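Local atomic coordinates of benzyl alcohol dehydrogenase (PDB entry 1F8F), a protein that probably catalyses the NAD-dependent oxidation of benzyl alcohol and related aromatic alcohols to aldehydes, as a zinc-containing dehydrogenase. Residues 33-38 against 146-151; 55-60 against 114-119; 63-68 against 138-143. All blocks are in the same frame, centred on the assembly; numbering follows the deposited sequence.

Contact 1: residues 33-38 against 146-151; sequences EVLVKV and ATYALS
With CG of Tyr148 anti to its own carbonyl carbon (chi1 -84°), the phenol ring swings over the neighbouring strand and meets the root of the Lys37 chain, whose end leads away. The ring approaches obliquely: CE2 of Tyr148 lies 3.7 Å from CB of Lys37. An off-centre CH-pi contact accompanies it, with CA of Lys37 4.3 Å from the centroid of the Tyr148 ring. CG of Leu35 borders the same ring, while the phenol OH makes weak hydrogen bonds to Glu72 and Lys5.

These side chains sit on an antiparallel pair in the mixed sheet of the GroES-like fold of the catalytic domain, which in this family holds the zinc sites. The strand axes come within 4.7 Å of each other, and their directions differ by 161°. Val34 with Ser151 and Val36 with Ala149 are hydrogen-bonded pairs, each closed by two backbone bonds; the shortest runs from Val36 N to Ala149 O, 2.6 Å. Leu35 with Leu150 and Lys37 with Tyr148 are the non-hydrogen-bonded pairs between and beyond them.

On the face opposite to Tyr148, the methyl CG2 of Val38 rests on CB of Ala149 at 3.9 Å, and OG of Ser151 lies against CB and CG2 of Val34 while hydrogen-bonding to Thr156. Next to Val34, Leu150 CD2 lies against the carboxylate of Glu33, which is anchored by a salt bridge to Arg27 and a hydrogen bond from Gln30 N. The pairing weakens past Lys37: the bond from Val38 N to Thr147 O stretches to 3.2 Å, its donor well above the carbonyl plane, and a water donates to both Val38 O and Thr147 O.

Contact 2: residues 55-60 against 114-119; sequences YPVPLP and RNFSGA. With SO4 (sulfate ion), chain D.
Val57, the last residue of an inverse gamma turn centred on Pro56, and Phe116 mark the nearest backbone approach of two irregular segments, CA to CA 5.7 Å. The side chains do the joining. Tyr55 turns an edge toward the face of Phe116 in an offset edge-to-face pair: the planes stand at 89°, and CE2 of Tyr55 is 3.5 Å from CZ of Phe116. Val57 reaches the same phenyl ring from its rim, CG2 lying in the ring plane 3.7 Å from CD1 of Phe116. Further along, CD of Pro58 abuts the carbonyl O of Ser117 at 3.1 Å, and its CG faces the CA of Gly118. An ST turn shapes this corner, Ser117 OG accepting from Ala119 N and also bonding to Gly113 O.

Arg114 points elsewhere, salt-bridged to Glu110 and weakly bonded through NH2 to a sulfate, probably from the crystallisation liquor, that Ser121 and Arg152 also hold. Phe116 continues the aromatic packing edge-to-face onto Phe140. No hydrogen bond crosses between the segments, so shape and aromatic contact unite them; Phe116, about 5 Å from an ethanol of probably similar origin, may also border the substrate pocket.

Contact 3: residues 63-68 against 138-143; sequences LGHEGS and HFFAQS. With ZN (zinc ion), chain B.
His65 and Phe140 stack beside the zinc site near NAD, in the GroES-like domain; by family this is probably the catalytic zinc. NE2 of His65 binds zinc at 2.2 Å, alongside Cys44 and Cys173. The imidazole and the phenyl ring of Phe140 lie face to face, centroids 4.3 Å apart and planes 30° from parallel. Both side chains run side by side in the same direction, and the packing begins at their roots, with CB of His65 3.6 Å from CB of Phe140. With His65 CG between the backbone N and the carbonyl carbon (chi1 68°), the imidazole lies along Phe140. An ethanol about 3 Å from the Phe140 side chain, though probably from the crystallisation liquor, suggests that this ring may also line the substrate pocket.

Phe139 completes an aromatic cluster. One face of its ring receives Leu63 CD2, 3.9 Å from the centroid of the Phe139 ring, and the opposite face has Phe140 CD1 toward its rim. Behind the histidine, the extended Gln142 chain passes along the backbone of His65. NE2 of Gln142 donates to Leu89 O, while OE1 of Gln142, also bonded to Ser144 OG, accepts from Gly67 N at 3.1 Å, nearly in line with the side-chain C=O.

From the N terminus, the first halves arrive in the order 33-38, 55-60, 63-68 and the second halves in the order 114-119, 138-143, 146-151. Contact 1 therefore closes the widest loop, and contacts 2 and 3 both fall within it. Those two cross, because 63-68 lies between the halves of contact 2 and 138-143 follows them. Contact 1 pairs sheet strands. The long connection from helix 111-114 to strand 148-152 serves both others: its beginning meets the loop after helix 45-51 in contact 2, and its later part meets 63-68, leading into the adjoining strand 66-74, in contact 3. Contacts 2 and 3 meet through a probable hydrogen bond from Phe140 N to Asn115 O; contacts 1 and 3 pack together, whereas contacts 1 and 2 do not touch.

Contact 1: residues 33-38 against 146-151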
loop_
_atom_site.group_PDB
_atom_site.type_symbol
_atom_site.label_atom_id
_atom_site.label_comp_id
_atom_site.label_asym_id
_atom_site.label_seq_id
_atom_site.Cartn_x
_atom_site.Cartn_y
_atom_site.Cartn_z
ATOM N N GLU A 33 6.379 -10.461 33.814
ATOM C CA GLU A 33 5.181 -9.921 34.429
ATOM C C GLU A 33 5.411 -8.608 35.183
ATOM O O GLU A 33 6.548 -8.284 35.486
ATOM C CB GLU A 33 4.561 -10.894 35.425
ATOM C CG GLU A 33 4.331 -12.275 34.852
ATOM C CD GLU A 33 3.862 -13.223 35.945
ATOM O OE1 GLU A 33 4.300 -12.998 37.094
ATOM O OE2 GLU A 33 3.090 -14.156 35.649
ATOM N N VAL A 34 4.349 -7.820 35.353
ATOM C CA VAL A 34 4.395 -6.527 36.030
ATOM C C VAL A 34 3.320 -6.343 37.117
ATOM O O VAL A 34 2.190 -6.739 36.845
ATOM C CB VAL A 34 4.161 -5.338 35.103
ATOM C CG1 VAL A 34 4.975 -4.140 35.562
ATOM C CG2 VAL A 34 4.425 -5.642 33.649
ATOM N N LEU A 35 3.642 -5.821 38.315
ATOM C CA LEU A 35 2.700 -5.610 39.408
ATOM C C LEU A 35 2.284 -4.138 39.429
ATOM O O LEU A 35 3.180 -3.294 39.605
ATOM C CB LEU A 35 3.250 -5.814 40.834
ATOM C CG LEU A 35 2.140 -5.869 41.908
ATOM C CD1 LEU A 35 1.177 -7.013 41.643
ATOM C CD2 LEU A 35 2.768 -5.992 43.283
ATOM N N VAL A 36 0.991 -3.883 39.193
ATOM C CA VAL A 36 0.613 -2.463 39.040
ATOM C C VAL A 36 -0.282 -1.920 40.151
ATOM O O VAL A 36 -1.288 -2.578 40.444
ATOM C CB VAL A 36 -0.199 -2.302 37.715
ATOM C CG1 VAL A 36 -0.626 -0.867 37.473
ATOM C CG2 VAL A 36 0.648 -2.720 36.512
ATOM N N LYS A 37 -0.038 -0.719 40.634
ATOM C CA LYS A 37 -0.990 -0.178 41.658
ATOM C C LYS A 37 -2.050 0.608 40.852
ATOM O O LYS A 37 -1.655 1.609 40.253
ATOM C CB LYS A 37 -0.315 0.683 42.715
ATOM C CG LYS A 37 -1.200 1.716 43.379
ATOM C CD LYS A 37 -0.762 2.435 44.603
ATOM C CE LYS A 37 -0.352 3.879 44.441
ATOM N NZ LYS A 37 -0.865 4.716 45.605
ATOM N N VAL A 38 -3.295 0.137 40.787
ATOM C CA VAL A 38 -4.297 0.820 39.970
ATOM C C VAL A 38 -4.851 2.150 40.511
ATOM O O VAL A 38 -5.412 2.206 41.615
ATOM C CB VAL A 38 -5.430 -0.184 39.728
ATOM C CG1 VAL A 38 -6.589 0.379 38.900
ATOM C CG2 VAL A 38 -4.915 -1.485 39.097
ATOM N N ALA A 146 -9.654 -3.683 40.379
ATOM C CA ALA A 146 -8.994 -3.868 41.621
ATOM C C ALA A 146 -7.865 -2.879 41.930
ATOM O O ALA A 146 -7.252 -2.201 41.129
ATOM C CB ALA A 146 -8.358 -5.252 41.796
ATOM N N THR A 147 -7.541 -2.872 43.252
ATOM C CA THR A 147 -6.498 -2.004 43.737
ATOM C C THR A 147 -5.180 -2.511 43.180
ATOM O O THR A 147 -4.238 -1.729 43.252
ATOM C CB THR A 147 -6.398 -1.903 45.283
ATOM O OG1 THR A 147 -6.269 -3.220 45.844
ATOM C CG2 THR A 147 -7.613 -1.227 45.913
ATOM N N TYR A 148 -4.991 -3.782 42.865
ATOM C CA TYR A 148 -3.708 -4.225 42.334
ATOM C C TYR A 148 -3.949 -5.132 41.128
ATOM O O TYR A 148 -4.923 -5.877 41.095
ATOM C CB TYR A 148 -2.846 -4.929 43.405
ATOM C CG TYR A 148 -2.083 -3.881 44.210
ATOM C CD1 TYR A 148 -2.614 -3.252 45.354
ATOM C CD2 TYR A 148 -0.802 -3.541 43.814
ATOM C CE1 TYR A 148 -1.863 -2.306 46.016
ATOM C CE2 TYR A 148 -0.062 -2.608 44.484
ATOM C CZ TYR A 148 -0.604 -1.979 45.594
ATOM O OH TYR A 148 0.194 -1.031 46.214
ATOM N N ALA A 149 -3.091 -4.980 40.098
ATOM C CA ALA A 149 -3.207 -5.798 38.919
ATOM C C ALA A 149 -1.849 -6.345 38.469
ATOM O O ALA A 149 -0.806 -5.675 38.532
ATOM C CB ALA A 149 -3.775 -4.976 37.741
ATOM N N LEU A 150 -1.910 -7.563 37.935
ATOM C CA LEU A 150 -0.719 -8.145 37.332
ATOM C C LEU A 150 -0.877 -8.185 35.804
ATOM O O LEU A 150 -1.801 -8.821 35.269
ATOM C CB LEU A 150 -0.572 -9.570 37.863
ATOM C CG LEU A 150 0.766 -10.252 37.553
ATOM C CD1 LEU A 150 1.804 -9.826 38.571
ATOM C CD2 LEU A 150 0.608 -11.769 37.498
ATOM N N SER A 151 0.062 -7.586 35.086
ATOM C CA SER A 151 -0.030 -7.616 33.620
ATOM C C SER A 151 1.233 -8.208 33.024
ATOM O O SER A 151 2.057 -8.714 33.808
ATOM C CB SER A 151 -0.305 -6.170 33.168
ATOM O OG SER A 151 0.745 -5.366 33.737
HETATM O O HOH W 1 -5.074 1.059 44.109
#

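Contact 2: residues 55-60 against 114-119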
loop_
_atom_site.group_PDB
_atom_site.type_symbol
_atom_site.label_atom_id
_atom_site.label_comp_id
_atom_site.label_asym_id
_atom_site.label_seq_id
_atom_site.Cartn_x
_atom_site.Cartn_y
_atom_site.Cartn_z
ATOM N N TYR A 55 -20.861 -14.160 25.911
ATOM C CA TYR A 55 -19.520 -14.599 25.786
ATOM C C TYR A 55 -19.161 -15.406 27.049
ATOM O O TYR A 55 -19.216 -14.896 28.164
ATOM C CB TYR A 55 -18.525 -13.464 25.660
ATOM C CG TYR A 55 -18.171 -12.846 24.337
ATOM C CD1 TYR A 55 -18.821 -13.115 23.146
ATOM C CD2 TYR A 55 -17.143 -11.907 24.291
ATOM C CE1 TYR A 55 -18.470 -12.516 21.961
ATOM C CE2 TYR A 55 -16.771 -11.289 23.115
ATOM C CZ TYR A 55 -17.438 -11.601 21.945
ATOM O OH TYR A 55 -17.079 -10.990 20.762
ATOM N N PRO A 56 -18.712 -16.638 26.845
ATOM C CA PRO A 56 -18.375 -17.555 27.897
ATOM C C PRO A 56 -17.125 -17.405 28.728
ATOM O O PRO A 56 -16.406 -18.403 28.893
ATOM C CB PRO A 56 -18.372 -18.932 27.206
ATOM C CG PRO A 56 -18.023 -18.622 25.794
ATOM C CD PRO A 56 -18.621 -17.271 25.504
ATOM N N VAL A 57 -16.926 -16.244 29.349
ATOM C CA VAL A 57 -15.809 -16.130 30.300
ATOM C C VAL A 57 -16.381 -16.821 31.537
ATOM O O VAL A 57 -17.536 -16.605 31.892
ATOM C CB VAL A 57 -15.368 -14.699 30.587
ATOM C CG1 VAL A 57 -14.476 -14.606 31.815
ATOM C CG2 VAL A 57 -14.647 -14.093 29.387
ATOM N N PRO A 58 -15.623 -17.715 32.129
ATOM C CA PRO A 58 -16.068 -18.458 33.292
ATOM C C PRO A 58 -16.177 -17.631 34.558
ATOM O O PRO A 58 -15.196 -17.022 34.997
ATOM C CB PRO A 58 -15.045 -19.572 33.409
ATOM C CG PRO A 58 -13.806 -19.035 32.791
ATOM C CD PRO A 58 -14.237 -18.055 31.740
ATOM N N LEU A 59 -17.356 -17.678 35.174
ATOM C CA LEU A 59 -17.706 -17.013 36.420
ATOM C C LEU A 59 -17.762 -17.999 37.576
ATOM O O LEU A 59 -18.216 -19.135 37.435
ATOM C CB LEU A 59 -19.070 -16.335 36.296
ATOM C CG LEU A 59 -19.202 -15.327 35.159
ATOM C CD1 LEU A 59 -20.657 -15.003 34.859
ATOM C CD2 LEU A 59 -18.408 -14.076 35.499
ATOM N N PRO A 60 -17.296 -17.577 38.742
ATOM C CA PRO A 60 -16.871 -16.224 39.026
ATOM C C PRO A 60 -15.527 -15.639 38.628
ATOM O O PRO A 60 -14.513 -16.336 38.599
ATOM C CB PRO A 60 -16.869 -16.249 40.582
ATOM C CG PRO A 60 -16.415 -17.653 40.880
ATOM C CD PRO A 60 -17.274 -18.468 39.946
ATOM N N ARG A 114 -5.904 -15.418 25.739
ATOM C CA ARG A 114 -5.188 -14.529 26.627
ATOM C C ARG A 114 -6.092 -13.509 27.318
ATOM O O ARG A 114 -5.688 -13.054 28.386
ATOM C CB ARG A 114 -4.041 -13.789 25.903
ATOM C CG ARG A 114 -2.813 -14.677 25.828
ATOM C CD ARG A 114 -1.756 -14.283 24.822
ATOM N NE ARG A 114 -0.769 -15.360 24.655
ATOM C CZ ARG A 114 0.175 -15.615 25.543
ATOM N NH1 ARG A 114 0.214 -14.813 26.608
ATOM N NH2 ARG A 114 1.105 -16.556 25.491
ATOM N N ASN A 115 -7.233 -13.218 26.729
ATOM C CA ASN A 115 -8.171 -12.237 27.239
ATOM C C ASN A 115 -9.488 -12.800 27.743
ATOM O O ASN A 115 -10.098 -12.276 28.653
ATOM C CB ASN A 115 -8.517 -11.269 26.077
ATOM C CG ASN A 115 -7.233 -10.552 25.624
ATOM O OD1 ASN A 115 -6.949 -9.393 25.953
ATOM N ND2 ASN A 115 -6.348 -11.186 24.852
ATOM N N PHE A 116 -9.922 -13.874 27.095
ATOM C CA PHE A 116 -11.216 -14.477 27.375
ATOM C C PHE A 116 -11.245 -15.821 28.067
ATOM O O PHE A 116 -12.363 -16.200 28.446
ATOM C CB PHE A 116 -11.962 -14.587 26.023
ATOM C CG PHE A 116 -12.483 -13.285 25.480
ATOM C CD1 PHE A 116 -13.433 -12.614 26.237
ATOM C CD2 PHE A 116 -12.116 -12.737 24.264
ATOM C CE1 PHE A 116 -13.991 -11.430 25.821
ATOM C CE2 PHE A 116 -12.645 -11.532 23.828
ATOM C CZ PHE A 116 -13.597 -10.888 24.608
ATOM N N SER A 117 -10.141 -16.519 28.273
ATOM C CA SER A 117 -10.143 -17.840 28.870
ATOM C C SER A 117 -10.585 -17.865 30.333
ATOM O O SER A 117 -11.407 -18.680 30.734
ATOM C CB SER A 117 -8.743 -18.465 28.780
ATOM O OG SER A 117 -7.797 -17.731 29.532
ATOM N N GLY A 118 -10.052 -16.933 31.094
ATOM C CA GLY A 118 -10.340 -16.764 32.498
ATOM C C GLY A 118 -9.123 -17.176 33.309
ATOM O O GLY A 118 -9.134 -17.026 34.529
ATOM N N ALA A 119 -8.046 -17.564 32.626
ATOM C CA ALA A 119 -6.838 -17.970 33.321
ATOM C C ALA A 119 -5.554 -17.722 32.542
ATOM O O ALA A 119 -5.497 -16.898 31.643
ATOM C CB ALA A 119 -6.989 -19.468 33.592
HETATM S S SO4 D . 3.575 -17.622 28.194
HETATM O O1 SO4 D . 4.129 -18.340 29.393
HETATM O O2 SO4 D . 3.221 -18.643 27.150
HETATM O O3 SO4 D . 4.547 -16.614 27.682
HETATM O O4 SO4 D . 2.321 -16.917 28.631
#

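Contact 3: residues 63-68 against 138-143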
loop_
_atom_site.group_PDB
_atom_site.type_symbol
_atom_site.label_atom_id
_atom_site.label_comp_id
_atom_site.label_asym_id
_atom_site.label_seq_id
_atom_site.Cartn_x
_atom_site.Cartn_y
_atom_site.Cartn_z
ATOM N N LEU A 63 -13.405 -8.685 36.416
ATOM C CA LEU A 63 -13.348 -8.050 35.113
ATOM C C LEU A 63 -12.611 -6.718 35.078
ATOM O O LEU A 63 -11.721 -6.536 35.866
ATOM C CB LEU A 63 -14.761 -7.950 34.518
ATOM C CG LEU A 63 -15.563 -9.248 34.688
ATOM C CD1 LEU A 63 -16.985 -9.057 34.187
ATOM C CD2 LEU A 63 -14.879 -10.415 33.949
ATOM N N GLY A 64 -12.983 -5.727 34.256
ATOM C CA GLY A 64 -12.224 -4.476 34.155
ATOM C C GLY A 64 -11.116 -4.718 33.114
ATOM O O GLY A 64 -10.399 -5.711 33.182
ATOM N N HIS A 65 -11.019 -3.865 32.096
ATOM C CA HIS A 65 -10.025 -4.106 31.062
ATOM C C HIS A 65 -9.513 -2.765 30.534
ATOM O O HIS A 65 -8.998 -2.708 29.427
ATOM C CB HIS A 65 -10.506 -5.035 29.969
ATOM C CG HIS A 65 -11.589 -4.539 29.075
ATOM N ND1 HIS A 65 -12.913 -4.578 29.483
ATOM C CD2 HIS A 65 -11.570 -4.048 27.820
ATOM C CE1 HIS A 65 -13.692 -4.104 28.511
ATOM N NE2 HIS A 65 -12.900 -3.761 27.489
ATOM N N GLU A 66 -9.825 -1.719 31.314
ATOM C CA GLU A 66 -9.305 -0.401 30.901
ATOM C C GLU A 66 -8.509 0.278 32.010
ATOM O O GLU A 66 -8.719 1.458 32.331
ATOM C CB GLU A 66 -10.421 0.483 30.358
ATOM C CG GLU A 66 -11.083 -0.018 29.059
ATOM C CD GLU A 66 -12.133 0.937 28.530
ATOM O OE1 GLU A 66 -12.681 1.816 29.205
ATOM O OE2 GLU A 66 -12.457 0.877 27.321
ATOM N N GLY A 67 -7.477 -0.350 32.584
ATOM C CA GLY A 67 -6.770 0.164 33.741
ATOM C C GLY A 67 -5.627 1.093 33.511
ATOM O O GLY A 67 -5.033 1.099 32.434
ATOM N N SER A 68 -5.341 1.923 34.500
ATOM C CA SER A 68 -4.187 2.795 34.513
ATOM C C SER A 68 -3.709 2.794 35.985
ATOM O O SER A 68 -4.553 2.573 36.892
ATOM C CB SER A 68 -4.427 4.153 33.941
ATOM O OG SER A 68 -5.393 4.946 34.585
ATOM N N HIS A 138 -6.968 -12.856 34.990
ATOM C CA HIS A 138 -6.295 -12.684 33.700
ATOM C C HIS A 138 -7.193 -12.182 32.594
ATOM O O HIS A 138 -6.957 -12.550 31.434
ATOM C CB HIS A 138 -5.763 -14.077 33.219
ATOM C CG HIS A 138 -4.460 -14.378 33.863
ATOM N ND1 HIS A 138 -4.358 -15.051 35.058
ATOM C CD2 HIS A 138 -3.187 -14.087 33.500
ATOM C CE1 HIS A 138 -3.085 -15.143 35.414
ATOM N NE2 HIS A 138 -2.345 -14.598 34.474
ATOM N N PHE A 139 -8.203 -11.384 32.900
ATOM C CA PHE A 139 -9.209 -10.928 31.948
ATOM C C PHE A 139 -8.665 -9.761 31.138
ATOM O O PHE A 139 -8.277 -8.717 31.634
ATOM C CB PHE A 139 -10.495 -10.551 32.695
ATOM C CG PHE A 139 -11.572 -10.021 31.785
ATOM C CD1 PHE A 139 -12.100 -10.819 30.802
ATOM C CD2 PHE A 139 -12.071 -8.723 31.942
ATOM C CE1 PHE A 139 -13.105 -10.385 29.991
ATOM C CE2 PHE A 139 -13.070 -8.274 31.099
ATOM C CZ PHE A 139 -13.587 -9.101 30.118
ATOM N N PHE A 140 -8.520 -9.990 29.841
ATOM C CA PHE A 140 -7.846 -9.114 28.905
ATOM C C PHE A 140 -6.421 -8.949 29.459
ATOM O O PHE A 140 -5.874 -7.857 29.447
ATOM C CB PHE A 140 -8.551 -7.784 28.685
ATOM C CG PHE A 140 -9.697 -7.788 27.687
ATOM C CD1 PHE A 140 -10.885 -8.450 27.826
ATOM C CD2 PHE A 140 -9.451 -7.019 26.530
ATOM C CE1 PHE A 140 -11.831 -8.364 26.832
ATOM C CE2 PHE A 140 -10.400 -6.922 25.530
ATOM C CZ PHE A 140 -11.606 -7.603 25.681
ATOM N N ALA A 141 -5.857 -9.976 30.092
ATOM C CA ALA A 141 -4.561 -9.983 30.734
ATOM C C ALA A 141 -4.330 -8.899 31.775
ATOM O O ALA A 141 -3.192 -8.414 31.974
ATOM C CB ALA A 141 -3.442 -9.925 29.657
ATOM N N GLN A 142 -5.395 -8.527 32.512
ATOM C CA GLN A 142 -5.238 -7.521 33.555
ATOM C C GLN A 142 -6.228 -7.709 34.707
ATOM O O GLN A 142 -5.819 -7.543 35.868
ATOM C CB GLN A 142 -5.344 -6.109 32.973
ATOM C CG GLN A 142 -6.675 -5.732 32.308
ATOM C CD GLN A 142 -6.416 -4.373 31.688
ATOM O OE1 GLN A 142 -6.602 -3.265 32.183
ATOM N NE2 GLN A 142 -5.933 -4.492 30.434
ATOM N N SER A 143 -7.491 -7.949 34.396
ATOM C CA SER A 143 -8.502 -8.080 35.486
ATOM C C SER A 143 -8.415 -6.797 36.317
ATOM O O SER A 143 -8.052 -6.879 37.457
ATOM C CB SER A 143 -8.144 -9.326 36.302
ATOM O OG SER A 143 -8.933 -10.444 35.925
HETATM ZN ZN ZN B . -13.456 -2.860 25.523
#